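Local coordinates for putative uncharacterized protein (Enterobacter cloacae, PDB 4HFK) that probably acts as an immunity protein of the type VI secretion system, binding and neutralising a cell-wall amidase effector, at residues Q13-W18 with D90-L95; G25-S30 with Y78-C83; E60-L65 with T84-S89. One frame throughout, in Å; residues are numbered along the deposited sequence.

Contact 1 (Q13-W18 with D90-L95). With SO4 (sulfate ion), chain E.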
ATOM      1  N   GLN B  13      -6.773  -2.563 -10.734  1.00  7.88           N
ATOM      2  CA  GLN B  13      -5.685  -2.223  -9.819  1.00  8.69           C
ATOM      3  C   GLN B  13      -5.741  -0.760  -9.402  1.00  8.61           C
ATOM      4  O   GLN B  13      -5.400  -0.417  -8.267  1.00  8.82           O
ATOM      5  CB  GLN B  13      -4.330  -2.518 -10.474  1.00  5.94           C
ATOM      6  CG  GLN B  13      -4.074  -4.006 -10.691  1.00  8.72           C
ATOM      7  CD  GLN B  13      -2.987  -4.259 -11.723  1.00 11.09           C
ATOM      8  OE1 GLN B  13      -2.519  -3.325 -12.401  1.00  6.95           O
ATOM      9  NE2 GLN B  13      -2.578  -5.516 -11.850  1.00  8.21           N
ATOM     10  N   ILE B  14      -6.150   0.100 -10.330  1.00  7.50           N
ATOM     11  CA  ILE B  14      -6.283   1.526 -10.028  1.00  9.22           C
ATOM     12  C   ILE B  14      -7.309   1.733  -8.903  1.00  8.23           C
ATOM     13  O   ILE B  14      -7.062   2.477  -7.949  1.00  6.48           O
ATOM     14  CB  ILE B  14      -6.642   2.336 -11.291  1.00  7.13           C
ATOM     15  CG1 ILE B  14      -5.407   2.471 -12.193  1.00  5.17           C
ATOM     16  CG2 ILE B  14      -7.147   3.739 -10.923  1.00  7.40           C
ATOM     17  CD1 ILE B  14      -5.726   2.924 -13.603  1.00  9.72           C
ATOM     18  N   PHE B  15      -8.441   1.040  -8.987  1.00  7.64           N
ATOM     19  CA  PHE B  15      -9.450   1.125  -7.940  1.00  6.68           C
ATOM     20  C   PHE B  15      -8.964   0.498  -6.623  1.00  6.40           C
ATOM     21  O   PHE B  15      -9.143   1.075  -5.538  1.00  7.02           O
ATOM     22  CB  PHE B  15     -10.765   0.481  -8.399  1.00  8.55           C
ATOM     23  CG  PHE B  15     -11.927   0.789  -7.496  1.00 11.30           C
ATOM     24  CD1 PHE B  15     -12.510   2.054  -7.503  1.00  8.02           C
ATOM     25  CD2 PHE B  15     -12.431  -0.173  -6.638  1.00  9.42           C
ATOM     26  CE1 PHE B  15     -13.574   2.354  -6.675  1.00 11.13           C
ATOM     27  CE2 PHE B  15     -13.505   0.120  -5.798  1.00 11.88           C
ATOM     28  CZ  PHE B  15     -14.079   1.383  -5.817  1.00  8.98           C
ATOM     29  N   GLU B  16      -8.346  -0.677  -6.707  1.00  5.78           N
ATOM     30  CA  GLU B  16      -7.761  -1.312  -5.518  1.00  9.05           C
ATOM     31  C   GLU B  16      -6.770  -0.393  -4.800  1.00  7.55           C
ATOM     32  O   GLU B  16      -6.784  -0.287  -3.576  1.00  8.18           O
ATOM     33  CB  GLU B  16      -7.058  -2.623  -5.900  1.00  7.89           C
ATOM     34  CG  GLU B  16      -8.028  -3.744  -6.281  1.00  9.78           C
ATOM     35  CD  GLU B  16      -7.362  -4.856  -7.089  1.00 14.16           C
ATOM     36  OE1 GLU B  16      -6.125  -4.792  -7.316  1.00 12.86           O
ATOM     37  OE2 GLU B  16      -8.083  -5.789  -7.503  1.00 17.40           O
ATOM     38  N   ASN B  17      -5.901   0.246  -5.566  1.00  5.38           N
ATOM     39  CA  ASN B  17      -4.904   1.140  -5.000  1.00  7.78           C
ATOM     40  C   ASN B  17      -5.544   2.386  -4.392  1.00  8.69           C
ATOM     41  O   ASN B  17      -5.103   2.857  -3.341  1.00 10.38           O
ATOM     42  CB  ASN B  17      -3.837   1.481  -6.052  1.00  7.30           C
ATOM     43  CG  ASN B  17      -3.047   0.243  -6.482  1.00 12.58           C
ATOM     44  OD1 ASN B  17      -3.070  -0.775  -5.785  1.00 10.27           O
ATOM     45  ND2 ASN B  17      -2.365   0.320  -7.629  1.00  8.61           N
ATOM     46  N   TRP B  18      -6.596   2.903  -5.025  1.00  5.50           N
ATOM     47  CA  TRP B  18      -7.381   3.958  -4.397  1.00  6.82           C
ATOM     48  C   TRP B  18      -7.869   3.504  -3.022  1.00  6.66           C
ATOM     49  O   TRP B  18      -7.671   4.202  -2.015  1.00  6.19           O
ATOM     50  CB  TRP B  18      -8.576   4.386  -5.261  1.00  5.34           C
ATOM     51  CG  TRP B  18      -9.368   5.524  -4.618  1.00  5.72           C
ATOM     52  CD1 TRP B  18      -9.113   6.870  -4.722  1.00  6.63           C
ATOM     53  CD2 TRP B  18     -10.514   5.401  -3.755  1.00  7.13           C
ATOM     54  NE1 TRP B  18     -10.043   7.589  -3.990  1.00  7.09           N
ATOM     55  CE2 TRP B  18     -10.911   6.713  -3.392  1.00  8.60           C
ATOM     56  CE3 TRP B  18     -11.257   4.317  -3.276  1.00  5.47           C
ATOM     57  CZ2 TRP B  18     -12.009   6.960  -2.554  1.00  5.34           C
ATOM     58  CZ3 TRP B  18     -12.351   4.564  -2.454  1.00  9.08           C
ATOM     59  CH2 TRP B  18     -12.714   5.881  -2.103  1.00  9.78           C
ATOM     60  N   ASP B  90     -14.150  -9.250  -1.120  1.00  8.32           N
ATOM     61  CA  ASP B  90     -15.412  -9.463  -1.822  1.00 12.91           C
ATOM     62  C   ASP B  90     -16.357  -8.270  -1.642  1.00 11.04           C
ATOM     63  O   ASP B  90     -17.108  -7.917  -2.553  1.00  9.80           O
ATOM     64  CB  ASP B  90     -16.095 -10.746  -1.318  1.00 13.85           C
ATOM     65  CG  ASP B  90     -15.441 -12.021  -1.846  1.00 19.16           C
ATOM     66  OD1 ASP B  90     -14.393 -11.946  -2.529  1.00 15.00           O
ATOM     67  OD2 ASP B  90     -15.985 -13.119  -1.564  1.00 24.30           O
ATOM     68  N   ALA B  91     -16.319  -7.643  -0.472  1.00  9.51           N
ATOM     69  CA  ALA B  91     -17.198  -6.501  -0.220  1.00 12.98           C
ATOM     70  C   ALA B  91     -16.895  -5.307  -1.131  1.00 10.24           C
ATOM     71  O   ALA B  91     -17.790  -4.553  -1.506  1.00 13.37           O
ATOM     72  CB  ALA B  91     -17.148  -6.094   1.253  1.00 12.42           C
ATOM     73  N   ILE B  92     -15.630  -5.130  -1.485  1.00 10.11           N
ATOM     74  CA  ILE B  92     -15.238  -4.028  -2.359  1.00  8.29           C
ATOM     75  C   ILE B  92     -15.448  -4.405  -3.833  1.00 11.36           C
ATOM     76  O   ILE B  92     -15.682  -3.537  -4.683  1.00  9.98           O
ATOM     77  CB  ILE B  92     -13.760  -3.635  -2.088  1.00  8.32           C
ATOM     78  CG1 ILE B  92     -13.660  -2.802  -0.795  1.00 10.72           C
ATOM     79  CG2 ILE B  92     -13.151  -2.877  -3.270  1.00  7.66           C
ATOM     80  CD1 ILE B  92     -14.143  -1.345  -0.958  1.00  6.54           C
ATOM     81  N   ARG B  93     -15.399  -5.709  -4.121  1.00  9.55           N
ATOM     82  CA  ARG B  93     -15.344  -6.207  -5.506  1.00 13.40           C
ATOM     83  C   ARG B  93     -16.422  -5.683  -6.480  1.00 12.64           C
ATOM     84  O   ARG B  93     -16.092  -5.274  -7.589  1.00 19.31           O
ATOM     85  CB  ARG B  93     -15.237  -7.753  -5.566  1.00 12.40           C
ATOM     86  CG  ARG B  93     -14.848  -8.271  -6.975  1.00 19.16           C
ATOM     87  CD  ARG B  93     -14.381  -9.741  -7.040  1.00 13.88           C
ATOM     88  NE  ARG B  93     -14.003 -10.311  -5.743  1.00 17.43           N
ATOM     89  CZ  ARG B  93     -12.776 -10.257  -5.235  1.00 20.34           C
ATOM     90  NH1 ARG B  93     -11.816  -9.648  -5.910  1.00 17.19           N
ATOM     91  NH2 ARG B  93     -12.511 -10.790  -4.046  1.00 27.10           N
ATOM     92  N   PRO B  94     -17.701  -5.685  -6.080  1.00 14.60           N
ATOM     93  CA  PRO B  94     -18.662  -5.203  -7.079  1.00 21.03           C
ATOM     94  C   PRO B  94     -18.507  -3.719  -7.419  1.00 21.78           C
ATOM     95  O   PRO B  94     -18.965  -3.294  -8.484  1.00 18.50           O
ATOM     96  CB  PRO B  94     -20.020  -5.425  -6.404  1.00 20.58           C
ATOM     97  CG  PRO B  94     -19.720  -5.514  -4.931  1.00 21.40           C
ATOM     98  CD  PRO B  94     -18.369  -6.153  -4.850  1.00 15.15           C
ATOM     99  N   LEU B  95     -17.875  -2.949  -6.536  1.00 15.26           N
ATOM    100  CA  LEU B  95     -17.662  -1.530  -6.791  1.00 13.10           C
ATOM    101  C   LEU B  95     -16.581  -1.309  -7.859  1.00 11.94           C
ATOM    102  O   LEU B  95     -16.330  -0.176  -8.283  1.00 14.54           O
ATOM    103  CB  LEU B  95     -17.333  -0.813  -5.483  1.00 10.43           C
ATOM    104  CG  LEU B  95     -18.444  -1.040  -4.452  1.00 16.36           C
ATOM    105  CD1 LEU B  95     -18.045  -0.526  -3.086  1.00 12.08           C
ATOM    106  CD2 LEU B  95     -19.761  -0.394  -4.920  1.00 19.69           C
TER
HETATM  107  S   SO4 E 200     -11.141  -8.366  -9.822  1.00 24.27           S
HETATM  108  O1  SO4 E 200     -11.644  -8.217  -8.448  1.00 13.03           O
HETATM  109  O2  SO4 E 200     -10.180  -7.282 -10.096  1.00 19.83           O
HETATM  110  O3  SO4 E 200     -10.464  -9.661  -9.960  1.00 20.49           O
HETATM  111  O4  SO4 E 200     -12.245  -8.319 -10.784  1.00 15.17           O
HETATM  112  O   HOH W   1      -8.767  -8.670  -5.730  1.00 12.99           O
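Phe15 brings the outer end of its ring against Ile92 and Leu95, and this one aromatic side chain supplies the tight half of the contact. Its CG stands anti to the backbone N (chi1 -168°), which swings the ring off helix 11-27 toward the segment that follows helix 79-87. There CZ packs 3.9 Å from Leu95 CB, while Ile92 CG2 meets the ring at its edge, 3.9 Å from CE2. One face of the ring carries the carbonyl oxygen of Leu95, with O 3.7 Å from Phe15 CZ and displaced toward the rim. Asn54 ND2 gives that oxygen a hydrogen bond, so its polarity is met elsewhere than at the aromatic face. Phe55 of helix 52-66 adds an edge-to-face contact with Phe15, tying three parts of this all-helical fold together.

The other half is loose and polar. Glu16 and Arg93 do not form a direct pair: Glu16 OE2 and Arg93 NH1 stay 5.6 Å apart, with a water accepting from NH1 and reaching OE2 weakly. Arg93 instead turns back on its own segment. Its NH2 donates a nearly straight hydrogen bond of 2.7 Å to Asp90 OD1 (N-H...O 175°), part of a salt bridge, with the acceptor lying in the guanidinium plane. A sharp bend at chi3 (-17°) accompanies this return. NH1 donates to O1 of a sulfate ion at 2.9 Å, and Lys96 NZ and Gln12 NE2 also hydrogen-bond to the sulfate.

The close packing is mostly apolar, apart from the Leu95 carbonyl over the ring, whereas salt bridges Arg93-Asp90 and Lys96-Glu16 hold the charged side. The sulfate, probably from the crystallisation liquor, is an additional partner; the basic groups probably favour an anion there, though nearby Glu16 would oppose it.

Contact 2 (G25-S30 with Y78-C83)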
ATOM      1  N   GLY B  25      -4.764   6.187   4.832  1.00  8.92           N
ATOM      2  CA  GLY B  25      -5.087   7.513   5.323  1.00  9.45           C
ATOM      3  C   GLY B  25      -5.979   7.477   6.550  1.00 17.84           C
ATOM      4  O   GLY B  25      -5.850   8.311   7.449  1.00 16.56           O
ATOM      5  N   LYS B  26      -6.894   6.514   6.590  1.00 11.21           N
ATOM      6  CA  LYS B  26      -7.797   6.382   7.721  1.00 13.46           C
ATOM      7  C   LYS B  26      -7.134   5.797   8.967  1.00 13.58           C
ATOM      8  O   LYS B  26      -7.560   6.097  10.075  1.00 13.94           O
ATOM      9  CB  LYS B  26      -9.016   5.530   7.342  1.00 14.70           C
ATOM     10  CG  LYS B  26      -9.963   6.214   6.370  1.00 15.23           C
ATOM     11  CD  LYS B  26     -11.206   5.362   6.139  1.00 13.76           C
ATOM     12  CE  LYS B  26     -12.095   5.997   5.076  1.00 17.45           C
ATOM     13  NZ  LYS B  26     -12.443   7.412   5.413  1.00 21.14           N
ATOM     14  N   ILE B  27      -6.118   4.949   8.799  1.00 12.68           N
ATOM     15  CA  ILE B  27      -5.478   4.318   9.963  1.00 14.88           C
ATOM     16  C   ILE B  27      -4.197   5.018  10.423  1.00 16.60           C
ATOM     17  O   ILE B  27      -3.689   4.744  11.507  1.00 13.40           O
ATOM     18  CB  ILE B  27      -5.167   2.814   9.746  1.00 14.78           C
ATOM     19  CG1 ILE B  27      -4.370   2.587   8.459  1.00 15.68           C
ATOM     20  CG2 ILE B  27      -6.441   2.003   9.707  1.00 16.96           C
ATOM     21  CD1 ILE B  27      -2.902   2.356   8.675  1.00 17.02           C
ATOM     22  N   ALA B  28      -3.665   5.904   9.589  1.00 12.56           N
ATOM     23  CA  ALA B  28      -2.408   6.580   9.905  1.00 12.54           C
ATOM     24  C   ALA B  28      -2.573   7.485  11.128  1.00 12.15           C
ATOM     25  O   ALA B  28      -3.494   8.298  11.180  1.00 11.28           O
ATOM     26  CB  ALA B  28      -1.936   7.380   8.726  1.00 13.65           C
ATOM     27  N   ASP B  29      -1.690   7.325  12.110  1.00 11.80           N
ATOM     28  CA  ASP B  29      -1.684   8.191  13.290  1.00 17.29           C
ATOM     29  C   ASP B  29      -0.653   9.261  12.993  1.00 22.37           C
ATOM     30  O   ASP B  29       0.372   9.371  13.672  1.00 20.96           O
ATOM     31  CB  ASP B  29      -1.292   7.406  14.550  1.00 13.74           C
ATOM     32  CG  ASP B  29       0.081   6.762  14.431  1.00 21.77           C
ATOM     33  OD1 ASP B  29       0.431   6.312  13.314  1.00 23.65           O
ATOM     34  OD2 ASP B  29       0.826   6.750  15.439  1.00 18.93           O
ATOM     35  N   SER B  30      -0.930  10.038  11.952  1.00 13.01           N
ATOM     36  CA  SER B  30       0.031  10.984  11.406  1.00 13.59           C
ATOM     37  C   SER B  30      -0.690  11.899  10.422  1.00 17.10           C
ATOM     38  O   SER B  30      -1.263  11.437   9.422  1.00 12.08           O
ATOM     39  CB  SER B  30       1.156  10.241  10.690  1.00 17.03           C
ATOM     40  OG  SER B  30       1.999  11.147   9.996  1.00 15.73           O
ATOM     41  N   TYR B  78      -1.404  -4.874  12.600  1.00  9.29           N
ATOM     42  CA  TYR B  78      -1.290  -5.263  11.183  1.00 10.99           C
ATOM     43  C   TYR B  78      -2.269  -4.524  10.263  1.00 10.27           C
ATOM     44  O   TYR B  78      -2.799  -5.107   9.308  1.00  8.36           O
ATOM     45  CB  TYR B  78      -1.468  -6.783  11.028  1.00  8.26           C
ATOM     46  CG  TYR B  78      -0.298  -7.581  11.566  1.00 10.00           C
ATOM     47  CD1 TYR B  78       0.617  -8.167  10.705  1.00  9.09           C
ATOM     48  CD2 TYR B  78      -0.101  -7.725  12.932  1.00 11.38           C
ATOM     49  CE1 TYR B  78       1.697  -8.895  11.190  1.00  9.52           C
ATOM     50  CE2 TYR B  78       0.972  -8.448  13.433  1.00 10.65           C
ATOM     51  CZ  TYR B  78       1.869  -9.033  12.558  1.00 12.27           C
ATOM     52  OH  TYR B  78       2.946  -9.749  13.062  1.00  9.49           O
ATOM     53  N   GLN B  79      -2.500  -3.243  10.548  1.00  9.66           N
ATOM     54  CA  GLN B  79      -3.423  -2.436   9.753  1.00 11.57           C
ATOM     55  C   GLN B  79      -2.967  -2.219   8.314  1.00  9.61           C
ATOM     56  O   GLN B  79      -3.796  -2.139   7.408  1.00  8.58           O
ATOM     57  CB  GLN B  79      -3.671  -1.087  10.436  1.00 12.20           C
ATOM     58  CG  GLN B  79      -4.071  -1.253  11.896  1.00 19.14           C
ATOM     59  CD  GLN B  79      -5.343  -0.515  12.255  1.00 24.02           C
ATOM     60  OE1 GLN B  79      -6.445  -1.043  12.105  1.00 26.04           O
ATOM     61  NE2 GLN B  79      -5.195   0.713  12.735  1.00 29.20           N
ATOM     62  N   ILE B  80      -1.655  -2.116   8.104  1.00  8.42           N
ATOM     63  CA  ILE B  80      -1.127  -1.894   6.758  1.00  9.23           C
ATOM     64  C   ILE B  80      -1.482  -3.091   5.878  1.00 10.95           C
ATOM     65  O   ILE B  80      -1.942  -2.933   4.733  1.00  8.45           O
ATOM     66  CB  ILE B  80       0.402  -1.672   6.774  1.00  9.98           C
ATOM     67  CG1 ILE B  80       0.728  -0.283   7.333  1.00  9.16           C
ATOM     68  CG2 ILE B  80       0.994  -1.839   5.371  1.00  8.75           C
ATOM     69  CD1 ILE B  80       0.215   0.869   6.463  1.00 11.12           C
ATOM     70  N   LEU B  81      -1.297  -4.291   6.421  1.00  7.98           N
ATOM     71  CA  LEU B  81      -1.713  -5.491   5.706  1.00  9.29           C
ATOM     72  C   LEU B  81      -3.225  -5.472   5.506  1.00  8.18           C
ATOM     73  O   LEU B  81      -3.710  -5.760   4.411  1.00  7.75           O
ATOM     74  CB  LEU B  81      -1.285  -6.764   6.449  1.00  7.47           C
ATOM     75  CG  LEU B  81      -1.068  -7.982   5.525  1.00 15.44           C
ATOM     76  CD1 LEU B  81      -0.167  -9.001   6.192  1.00 15.87           C
ATOM     77  CD2 LEU B  81      -2.373  -8.638   5.182  1.00 11.39           C
ATOM     78  N   LYS B  82      -3.965  -5.124   6.558  1.00  7.92           N
ATOM     79  CA  LYS B  82      -5.431  -5.053   6.467  1.00 12.14           C
ATOM     80  C   LYS B  82      -5.904  -4.138   5.330  1.00  8.87           C
ATOM     81  O   LYS B  82      -6.877  -4.453   4.637  1.00  8.39           O
ATOM     82  CB  LYS B  82      -6.057  -4.600   7.800  1.00  8.29           C
ATOM     83  CG  LYS B  82      -7.592  -4.676   7.813  1.00 14.34           C
ATOM     84  CD  LYS B  82      -8.227  -3.921   8.986  1.00 13.01           C
ATOM     85  CE  LYS B  82      -7.507  -4.164  10.299  1.00 16.73           C
ATOM     86  NZ  LYS B  82      -7.964  -3.210  11.365  1.00 17.38           N
ATOM     87  N   CYS B  83      -5.222  -3.010   5.134  1.00  8.47           N
ATOM     88  CA  CYS B  83      -5.563  -2.118   4.024  1.00  8.73           C
ATOM     89  C   CYS B  83      -5.553  -2.870   2.677  1.00  9.88           C
ATOM     90  O   CYS B  83      -6.405  -2.641   1.816  1.00  7.81           O
ATOM     91  CB  CYS B  83      -4.597  -0.927   3.968  1.00 10.55           C
ATOM     92  SG  CYS B  83      -4.667   0.180   5.430  1.00 13.22           S
TER
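The side-chain amide of Gln79 lies flat beneath Ile27, whose CG2 sits over one face, 3.5 Å from NE2 and close to CD as well. At the oxygen end of the same amide, Lys82 NZ approaches in the carbonyl plane and donates to Gln79 OE1 at 2.7 Å, with a C=O...N angle of 150°. The amide is thus held from one turn further along its own helix and roofed by a methyl from the other segment. A bend at chi2 (-128°) folds the Gln79 chain back to this place, and the side chains of Ile27 and Gln79 run antiparallel alongside one another. Lys82 NZ also donates to the carbonyl oxygens of Leu66 and Gln68, so three acceptors fix the ammonium group and, through it, the amide oxygen.

Ile27 is the last residue of helix 11-27, and Gln79 opens helix 79-87, which runs back in roughly the opposite direction within this all-helical fold; the contact joins the end of one to the start of the other. The CG1 branch of Ile27 stands between the backbone N and the carbonyl carbon (chi1 53°), the crowded position, and leads deeper between the helices than CG2 does. CG1 comes within 3.9 Å of Cys83 SG, and CD1 meets Ile80 CD1 at 4.1 Å, the two isoleucines lying roughly perpendicular to each other. Ile27 also rests on Leu66 of helix 52-66.

A second copy of the protein covers the neighbouring surface. Asp36 of that subunit accepts hydrogen bonds from the backbone N atoms of Gln79 and Ile80, a negative charge that would suit the N-terminal end of helix 79-87, and Leu33 of the same subunit packs on Ile27.

Contact 3 (E60-L65 with T84-S89)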
ATOM      1  N   GLU B  60     -17.635   3.795   2.469  1.00 13.98           N
ATOM      2  CA  GLU B  60     -18.455   3.201   3.525  1.00 17.77           C
ATOM      3  C   GLU B  60     -17.998   1.781   3.840  1.00 16.05           C
ATOM      4  O   GLU B  60     -17.923   1.385   5.007  1.00 14.18           O
ATOM      5  CB  GLU B  60     -19.928   3.164   3.108  1.00 17.36           C
ATOM      6  CG  GLU B  60     -20.577   4.533   2.991  1.00 26.40           C
ATOM      7  N   VAL B  61     -17.707   1.007   2.796  1.00 14.26           N
ATOM      8  CA  VAL B  61     -17.252  -0.365   2.989  1.00 16.16           C
ATOM      9  C   VAL B  61     -15.940  -0.350   3.766  1.00 12.21           C
ATOM     10  O   VAL B  61     -15.755  -1.119   4.711  1.00 12.01           O
ATOM     11  CB  VAL B  61     -17.093  -1.107   1.636  1.00 14.66           C
ATOM     12  CG1 VAL B  61     -16.420  -2.445   1.833  1.00 13.21           C
ATOM     13  CG2 VAL B  61     -18.456  -1.290   0.974  1.00 16.41           C
ATOM     14  N   ILE B  62     -15.044   0.554   3.378  1.00 13.51           N
ATOM     15  CA  ILE B  62     -13.774   0.735   4.076  1.00 11.58           C
ATOM     16  C   ILE B  62     -13.967   0.969   5.584  1.00 11.86           C
ATOM     17  O   ILE B  62     -13.343   0.295   6.415  1.00  9.92           O
ATOM     18  CB  ILE B  62     -12.985   1.910   3.461  1.00 12.41           C
ATOM     19  CG1 ILE B  62     -12.450   1.527   2.078  1.00 11.14           C
ATOM     20  CG2 ILE B  62     -11.833   2.317   4.351  1.00 12.80           C
ATOM     21  CD1 ILE B  62     -11.878   2.696   1.305  1.00 10.36           C
ATOM     22  N   VAL B  63     -14.822   1.924   5.940  1.00 10.88           N
ATOM     23  CA  VAL B  63     -15.021   2.263   7.350  1.00 10.87           C
ATOM     24  C   VAL B  63     -15.526   1.046   8.137  1.00 15.59           C
ATOM     25  O   VAL B  63     -15.091   0.801   9.268  1.00 12.76           O
ATOM     26  CB  VAL B  63     -15.968   3.476   7.517  1.00 15.40           C
ATOM     27  CG1 VAL B  63     -16.317   3.692   8.980  1.00 17.56           C
ATOM     28  CG2 VAL B  63     -15.311   4.738   6.950  1.00 17.45           C
ATOM     29  N   SER B  64     -16.411   0.268   7.512  1.00 12.35           N
ATOM     30  CA  SER B  64     -16.958  -0.926   8.135  1.00 11.46           C
ATOM     31  C   SER B  64     -15.916  -2.040   8.288  1.00 15.93           C
ATOM     32  O   SER B  64     -15.822  -2.666   9.345  1.00 16.64           O
ATOM     33  CB  SER B  64     -18.158  -1.433   7.333  1.00 15.97           C
ATOM     34  OG  SER B  64     -18.704  -2.598   7.935  1.00 28.13           O
ATOM     35  N   LEU B  65     -15.139  -2.296   7.236  1.00 10.55           N
ATOM     36  CA  LEU B  65     -14.153  -3.377   7.281  1.00 14.17           C
ATOM     37  C   LEU B  65     -12.958  -3.060   8.191  1.00 13.12           C
ATOM     38  O   LEU B  65     -12.391  -3.962   8.812  1.00 12.30           O
ATOM     39  CB  LEU B  65     -13.679  -3.752   5.869  1.00 10.46           C
ATOM     40  CG  LEU B  65     -14.670  -4.533   4.998  1.00 17.80           C
ATOM     41  CD1 LEU B  65     -14.054  -4.899   3.651  1.00 14.79           C
ATOM     42  CD2 LEU B  65     -15.142  -5.788   5.701  1.00 21.58           C
ATOM     43  N   THR B  84      -4.597  -3.777   2.494  1.00  8.89           N
ATOM     44  CA  THR B  84      -4.554  -4.536   1.249  1.00  7.51           C
ATOM     45  C   THR B  84      -5.661  -5.583   1.222  1.00  8.53           C
ATOM     46  O   THR B  84      -6.296  -5.800   0.182  1.00 10.83           O
ATOM     47  CB  THR B  84      -3.171  -5.181   1.013  1.00  6.88           C
ATOM     48  OG1 THR B  84      -2.221  -4.147   0.730  1.00  8.04           O
ATOM     49  CG2 THR B  84      -3.211  -6.136  -0.181  1.00  6.81           C
ATOM     50  N   LEU B  85      -5.913  -6.223   2.364  1.00  6.31           N
ATOM     51  CA  LEU B  85      -6.980  -7.226   2.428  1.00  7.02           C
ATOM     52  C   LEU B  85      -8.308  -6.586   2.062  1.00  9.73           C
ATOM     53  O   LEU B  85      -9.107  -7.163   1.318  1.00  8.18           O
ATOM     54  CB  LEU B  85      -7.060  -7.865   3.818  1.00  7.35           C
ATOM     55  CG  LEU B  85      -5.795  -8.604   4.264  1.00  9.04           C
ATOM     56  CD1 LEU B  85      -6.039  -9.354   5.558  1.00  9.24           C
ATOM     57  CD2 LEU B  85      -5.303  -9.571   3.185  1.00  6.97           C
ATOM     58  N   ILE B  86      -8.531  -5.378   2.575  1.00  7.45           N
ATOM     59  CA  ILE B  86      -9.764  -4.648   2.304  1.00  8.33           C
ATOM     60  C   ILE B  86      -9.889  -4.299   0.821  1.00  8.38           C
ATOM     61  O   ILE B  86     -10.956  -4.478   0.227  1.00  9.43           O
ATOM     62  CB  ILE B  86      -9.859  -3.367   3.181  1.00  8.43           C
ATOM     63  CG1 ILE B  86     -10.160  -3.760   4.632  1.00 10.71           C
ATOM     64  CG2 ILE B  86     -10.937  -2.425   2.657  1.00  5.92           C
ATOM     65  CD1 ILE B  86     -10.082  -2.598   5.649  1.00 10.46           C
ATOM     66  N   ALA B  87      -8.803  -3.811   0.223  1.00  7.69           N
ATOM     67  CA  ALA B  87      -8.803  -3.447  -1.198  1.00  8.38           C
ATOM     68  C   ALA B  87      -9.184  -4.628  -2.092  1.00  7.46           C
ATOM     69  O   ALA B  87      -9.790  -4.458  -3.157  1.00  9.23           O
ATOM     70  CB  ALA B  87      -7.442  -2.899  -1.598  1.00  7.12           C
ATOM     71  N   ASN B  88      -8.820  -5.825  -1.652  1.00  7.84           N
ATOM     72  CA  ASN B  88      -9.051  -7.038  -2.428  1.00  9.65           C
ATOM     73  C   ASN B  88     -10.188  -7.903  -1.899  1.00 11.34           C
ATOM     74  O   ASN B  88     -10.282  -9.090  -2.241  1.00 10.17           O
ATOM     75  CB  ASN B  88      -7.761  -7.857  -2.492  1.00  7.01           C
ATOM     76  CG  ASN B  88      -6.698  -7.168  -3.315  1.00 13.36           C
ATOM     77  OD1 ASN B  88      -6.680  -7.294  -4.540  1.00 15.22           O
ATOM     78  ND2 ASN B  88      -5.829  -6.396  -2.655  1.00  9.37           N
ATOM     79  N   SER B  89     -11.056  -7.316  -1.080  1.00  7.51           N
ATOM     80  CA  SER B  89     -12.138  -8.076  -0.466  1.00  8.95           C
ATOM     81  C   SER B  89     -13.340  -8.227  -1.394  1.00 11.60           C
ATOM     82  O   SER B  89     -13.528  -7.427  -2.323  1.00  8.28           O
ATOM     83  CB  SER B  89     -12.591  -7.408   0.836  1.00  9.72           C
ATOM     84  OG  SER B  89     -13.287  -6.203   0.559  1.00 10.34           O
TER
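The carbonyl oxygen of Ile86, whose side chain faces Leu65, is gripped twice by Ser89: the backbone N donates to it at 3.1 Å, and Ser89 OG at 2.9 Å. The hydroxyl reaches back because chi1 of 71° places OG between the backbone N and the carbonyl carbon; OG lies tilted 17° from the carbonyl plane of Ile86. Ser89 OG is in turn an acceptor for the backbone N of Ile92, so it serves both ends of the turn that leaves helix 79-87. Two residues earlier, Thr84 O is held in the same double manner by Asn88. Asn88 ND2 donates at 2.9 Å to Thr84 O (N-H...O 165°), and Asn88 N comes to that oxygen from the opposite face of its plane. Two carbonyls near the end of the helix, of Thr84 and Ile86, thus each take a side-chain and a backbone donor.

Across from this polar end lies helix 52-66, and what it offers is purely apolar. Leu65 CB presses on the CG1-CD1 branch of Ile86, 3.7 Å from CG1 and 3.8 Å from CD1. The CD1 methyl of Leu65 continues past Ile86 and touches Ser89 OG at 3.4 Å, a van der Waals contact with an oxygen whose hydrogen bonds go elsewhere. Ile62 adds a lighter touch, CG1 to Ile86 CG2 at 4.3 Å, while turning to Val19 and Cys23 of helix 11-27. Ile86 also meets Leu3 of the second subunit.

With no hydrogen bond passing between the segments, the two helices are joined by dispersion and by burial of aliphatic carbon. The hydroxyl and N-H of Ser89 can lie buried beside leucine because both donate to Ile86 O, and OG also accepts from Ile92 N.

In the fold
Contacts 2 and 3 share helix 79-87, the first at its start and the second toward its end, with centres 11 Å apart; they touch where Lys26 lies along Ile62 and Val63. Contact 3 is also continuous with contact 1, 9 Å away between centres, since Ala87 and Asn88 lie against Glu16 and Ile86 O against Ile92. Contacts 1 and 2 both use helix 11-27 but sit on opposite sides of the chain's centre, with centres about 17 Å apart, without touching. The sulfate belongs to contact 1. The second subunit reaches all three, most extensively contact 2, while a chain of another protein in the assembly packs on Trp18 and Tyr78.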